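Local coordinates for protein erythrocyte binding antigen 140 (Plasmodium falciparum, PDB 4GF2) that probably binds a host receptor on the erythrocyte surface during parasite invasion, this chain being the piece that carries its two Duffy-binding-like domains, at residues V36-R39 against K40-C44; I85-N88 against E89-S93. The protein carries 3 engineered substitutions. All coordinates share one frame; numbering follows the deposited sequence.

Interaction 1 (V36-R39 against K40-C44)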
# COMPACT_ATOMS: atom_id res chain seq x y z
N VAL A 36 -11.11 25.86 -6.61
CA VAL A 36 -11.82 26.91 -5.91
C VAL A 36 -12.01 26.55 -4.44
O VAL A 36 -12.32 25.41 -4.12
CB VAL A 36 -13.19 27.15 -6.55
CG1 VAL A 36 -13.91 28.30 -5.88
CG2 VAL A 36 -13.04 27.42 -8.04
N PRO A 37 -11.83 27.53 -3.54
CA PRO A 37 -12.07 27.26 -2.13
C PRO A 37 -13.56 27.23 -1.81
O PRO A 37 -14.33 28.00 -2.39
CB PRO A 37 -11.39 28.44 -1.43
CG PRO A 37 -11.45 29.55 -2.42
CD PRO A 37 -11.36 28.91 -3.78
N ASP A 38 -13.97 26.35 -0.91
CA ASP A 38 -15.37 26.25 -0.55
C ASP A 38 -15.87 27.59 -0.01
O ASP A 38 -17.05 27.93 -0.15
CB ASP A 38 -15.57 25.14 0.49
CG ASP A 38 -16.98 24.57 0.47
OD1 ASP A 38 -17.63 24.64 -0.59
OD2 ASP A 38 -17.43 24.05 1.51
N ARG A 39 -14.97 28.36 0.59
CA ARG A 39 -15.34 29.67 1.10
C ARG A 39 -15.89 30.53 -0.03
O ARG A 39 -16.86 31.27 0.16
CB ARG A 39 -14.14 30.36 1.75
CG ARG A 39 -14.46 31.76 2.29
CD ARG A 39 -13.21 32.58 2.54
NE ARG A 39 -12.27 32.49 1.43
CZ ARG A 39 -12.42 33.11 0.26
NH1 ARG A 39 -13.47 33.88 0.03
NH2 ARG A 39 -11.51 32.95 -0.69
N LYS A 40 -15.28 30.44 -1.20
CA LYS A 40 -15.73 31.19 -2.37
C LYS A 40 -17.03 30.61 -2.92
O LYS A 40 -17.93 31.35 -3.32
CB LYS A 40 -14.65 31.17 -3.46
CG LYS A 40 -15.09 31.81 -4.78
CD LYS A 40 -15.46 33.27 -4.58
CE LYS A 40 -15.66 34.00 -5.91
NZ LYS A 40 -16.85 33.50 -6.66
N ILE A 41 -17.14 29.29 -2.93
CA ILE A 41 -18.36 28.63 -3.40
C ILE A 41 -19.57 29.11 -2.60
O ILE A 41 -20.66 29.28 -3.16
CB ILE A 41 -18.23 27.10 -3.30
CG1 ILE A 41 -17.25 26.60 -4.36
CG2 ILE A 41 -19.59 26.42 -3.50
CD1 ILE A 41 -16.86 25.16 -4.18
N GLN A 42 -19.38 29.36 -1.31
CA GLN A 42 -20.50 29.73 -0.44
C GLN A 42 -20.57 31.22 -0.15
O GLN A 42 -21.35 31.66 0.70
CB GLN A 42 -20.40 28.96 0.88
CG GLN A 42 -20.60 27.46 0.74
CD GLN A 42 -21.01 26.81 2.03
OE1 GLN A 42 -20.22 26.69 2.97
NE2 GLN A 42 -22.26 26.38 2.10
N LEU A 43 -19.78 32.01 -0.87
CA LEU A 43 -19.81 33.46 -0.73
C LEU A 43 -21.26 33.94 -0.77
O LEU A 43 -22.04 33.49 -1.60
CB LEU A 43 -19.01 34.12 -1.84
CG LEU A 43 -18.74 35.62 -1.67
CD1 LEU A 43 -17.74 35.88 -0.55
CD2 LEU A 43 -18.26 36.24 -2.98
N CYS A 44 -21.61 34.84 0.14
CA CYS A 44 -23.00 35.28 0.28
C CYS A 44 -23.41 36.22 -0.84
O CYS A 44 -23.07 37.39 -0.83
CB CYS A 44 -23.20 35.97 1.63
SG CYS A 44 -24.88 36.53 1.91

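Interaction 2 (I85-N88 against E89-S93)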
# COMPACT_ATOMS: atom_id res chain seq x y z
N ILE A 85 -8.12 32.84 11.91
CA ILE A 85 -8.77 32.22 10.77
C ILE A 85 -9.94 33.07 10.30
O ILE A 85 -10.06 33.39 9.12
CB ILE A 85 -9.24 30.79 11.11
CG1 ILE A 85 -8.03 29.88 11.31
CG2 ILE A 85 -10.12 30.25 10.00
CD1 ILE A 85 -8.37 28.52 11.89
N PHE A 86 -10.81 33.44 11.24
CA PHE A 86 -11.92 34.32 10.94
C PHE A 86 -11.41 35.61 10.29
O PHE A 86 -12.00 36.12 9.35
CB PHE A 86 -12.69 34.64 12.22
CG PHE A 86 -13.76 35.67 12.03
CD1 PHE A 86 -14.76 35.50 11.08
CD2 PHE A 86 -13.77 36.82 12.81
CE1 PHE A 86 -15.74 36.45 10.91
CE2 PHE A 86 -14.75 37.77 12.64
CZ PHE A 86 -15.74 37.59 11.69
N CYS A 87 -10.29 36.12 10.81
CA CYS A 87 -9.69 37.33 10.26
C CYS A 87 -9.36 37.17 8.78
O CYS A 87 -9.75 37.98 7.95
CB CYS A 87 -8.42 37.69 11.03
SG CYS A 87 -7.41 38.96 10.23
N ASN A 88 -8.63 36.11 8.46
CA ASN A 88 -8.21 35.87 7.08
C ASN A 88 -9.38 35.62 6.13
O ASN A 88 -9.34 36.04 4.97
CB ASN A 88 -7.23 34.70 7.02
CG ASN A 88 -5.93 35.01 7.74
OD1 ASN A 88 -5.59 36.17 7.94
ND2 ASN A 88 -5.21 33.98 8.14
N GLU A 89 -10.42 34.96 6.62
CA GLU A 89 -11.56 34.63 5.77
C GLU A 89 -12.41 35.87 5.50
O GLU A 89 -12.98 36.02 4.42
CB GLU A 89 -12.37 33.48 6.38
CG GLU A 89 -11.58 32.18 6.45
CD GLU A 89 -12.41 30.96 6.83
OE1 GLU A 89 -13.65 31.07 6.90
OE2 GLU A 89 -11.82 29.89 7.05
N LEU A 90 -12.49 36.78 6.48
CA LEU A 90 -13.14 38.06 6.25
C LEU A 90 -12.47 38.76 5.08
O LEU A 90 -13.12 39.21 4.14
CB LEU A 90 -13.04 38.96 7.49
CG LEU A 90 -14.09 38.83 8.58
CD1 LEU A 90 -13.70 39.70 9.75
CD2 LEU A 90 -15.48 39.22 8.07
N ARG A 91 -11.15 38.84 5.16
CA ARG A 91 -10.36 39.57 4.18
C ARG A 91 -10.45 38.90 2.82
O ARG A 91 -10.66 39.56 1.80
CB ARG A 91 -8.90 39.66 4.64
CG ARG A 91 -8.73 40.31 6.01
CD ARG A 91 -7.30 40.20 6.52
NE ARG A 91 -6.38 41.01 5.73
CZ ARG A 91 -6.23 42.32 5.86
NH1 ARG A 91 -6.96 43.00 6.75
NH2 ARG A 91 -5.38 42.97 5.08
N ASN A 92 -10.31 37.58 2.80
CA ASN A 92 -10.29 36.84 1.54
C ASN A 92 -11.65 36.85 0.86
O ASN A 92 -11.73 36.81 -0.37
CB ASN A 92 -9.80 35.42 1.76
CG ASN A 92 -8.33 35.37 2.07
OD1 ASN A 92 -7.61 36.34 1.83
ND2 ASN A 92 -7.87 34.25 2.60
N SER A 93 -12.72 36.90 1.64
CA SER A 93 -14.04 36.98 1.05
C SER A 93 -14.29 38.37 0.49
O SER A 93 -14.93 38.52 -0.55
CB SER A 93 -15.12 36.60 2.05
OG SER A 93 -15.32 35.20 2.04

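Interaction 1 (V36-R39 against K40-C44)
Val-36 and Pro-37, closing strand 33-37, pack back onto Lys-40 and Ile-41 of the short helix 38-41, a local strand-to-helix turn in the first Duffy-binding-like domain. Pro-37 stands at the N-cap, and its carbonyl O takes the amide N of Ile-41 at 3.1 Å, in the carbonyl plane and with an N-H...O angle of 160°; Lys-40 N reaches the same O only by a weak, bent bond. One step on, Gln-42 N bonds to Asp-38 O at 3.0 Å, just where the chain leaves helical geometry. The Val-36 methyl CG1, carried anti to its own N (chi1 -177°), lies 3.8 Å from Lys-40 CB and 4.0 Å from Ile-41 CG1. The ring carbon CG of Pro-37 meets Lys-40 CB at 3.7 Å, giving the lysine stem an apolar bed. The Asp-38 carboxylate crosses the Ile-41 side chain at a slant, OD1 lying 3.7 Å from its CD1, while OD2 forms a salt bridge with Arg-18. The Gln-42 amide lies nearly parallel to that carboxylate but displaced from its plane, and its OE1 accepts the backbone N-H of Arg-18. Lys-40 NZ runs on to Asp-105 and Asp-107, and Trp-179 of helix 175-202 packs on Val-36, Pro-37 and the lysine. The charged ends of Asp-38 and Lys-40 are thus each met by an opposite charge, which would favour their ionised forms in this buried turn.

Interaction 2 (I85-N88 against E89-S93)
Four consecutive i to i+4 backbone bonds, from Glu-89 N to Ile-85 O through Asn-92 N to Asn-88 O (2.8 Å), carry regular alpha-helix through this part of helix 83-101. One turn apart, Phe-86 and Leu-90 form a CH-pi contact: Leu-90 CD1 sits over one face of the ring, 3.9 Å from its centroid and displaced toward the CZ rim, which it approaches to 3.5 Å. With Phe-86 CG anti to N (chi1 173°), the ring leans along the helix to meet the leucine. Ile-85 and Glu-89 run side by side; the methyl CG2 lies 3.4 Å from carboxylate OE2, while OE1 takes a salt bridge from Lys-77 and a hydrogen bond from Asn-78. The aliphatic stem of Arg-91 passes the Cys-87 sulfur, CD to SG 3.9 Å, and its NH1 bonds to Ile-168 O. Cys-87 is itself disulfide-bonded to Cys-166. Phe-86 and Leu-90 pack on helix 56-78, at Leu-74 and Ala-71, Phe-86 also reaching Ile-162, while the disulfide and Arg-91 NH1 join the helix to the loop holding Cys-166 and Ile-168, and the buried Glu-89 carboxylate is probably kept charged by Lys-77.

In the fold
From the N terminus, the chain leaves strand 33-37 and closes interaction 1 as a single tight turn, with Cys-44 then tied back by a disulfide to Cys-14 on helix 4-14. It runs on through helix 56-78 before opening interaction 2 in helix 83-101; the two are in series, neither nested nor crossed, and both belong to the first Duffy-binding-like domain. Their centres lie about 12 Å apart and they meet through Arg-39, whose NH1 probably hydrogen-bonds to Ser-93 OG at 3.0 Å, while NH2 makes salt bridges to Asp-96 and to Glu-182 of helix 175-202. Leu-43 packs beside the same serine, joining the segment after helix 38-41 to helix 83-101.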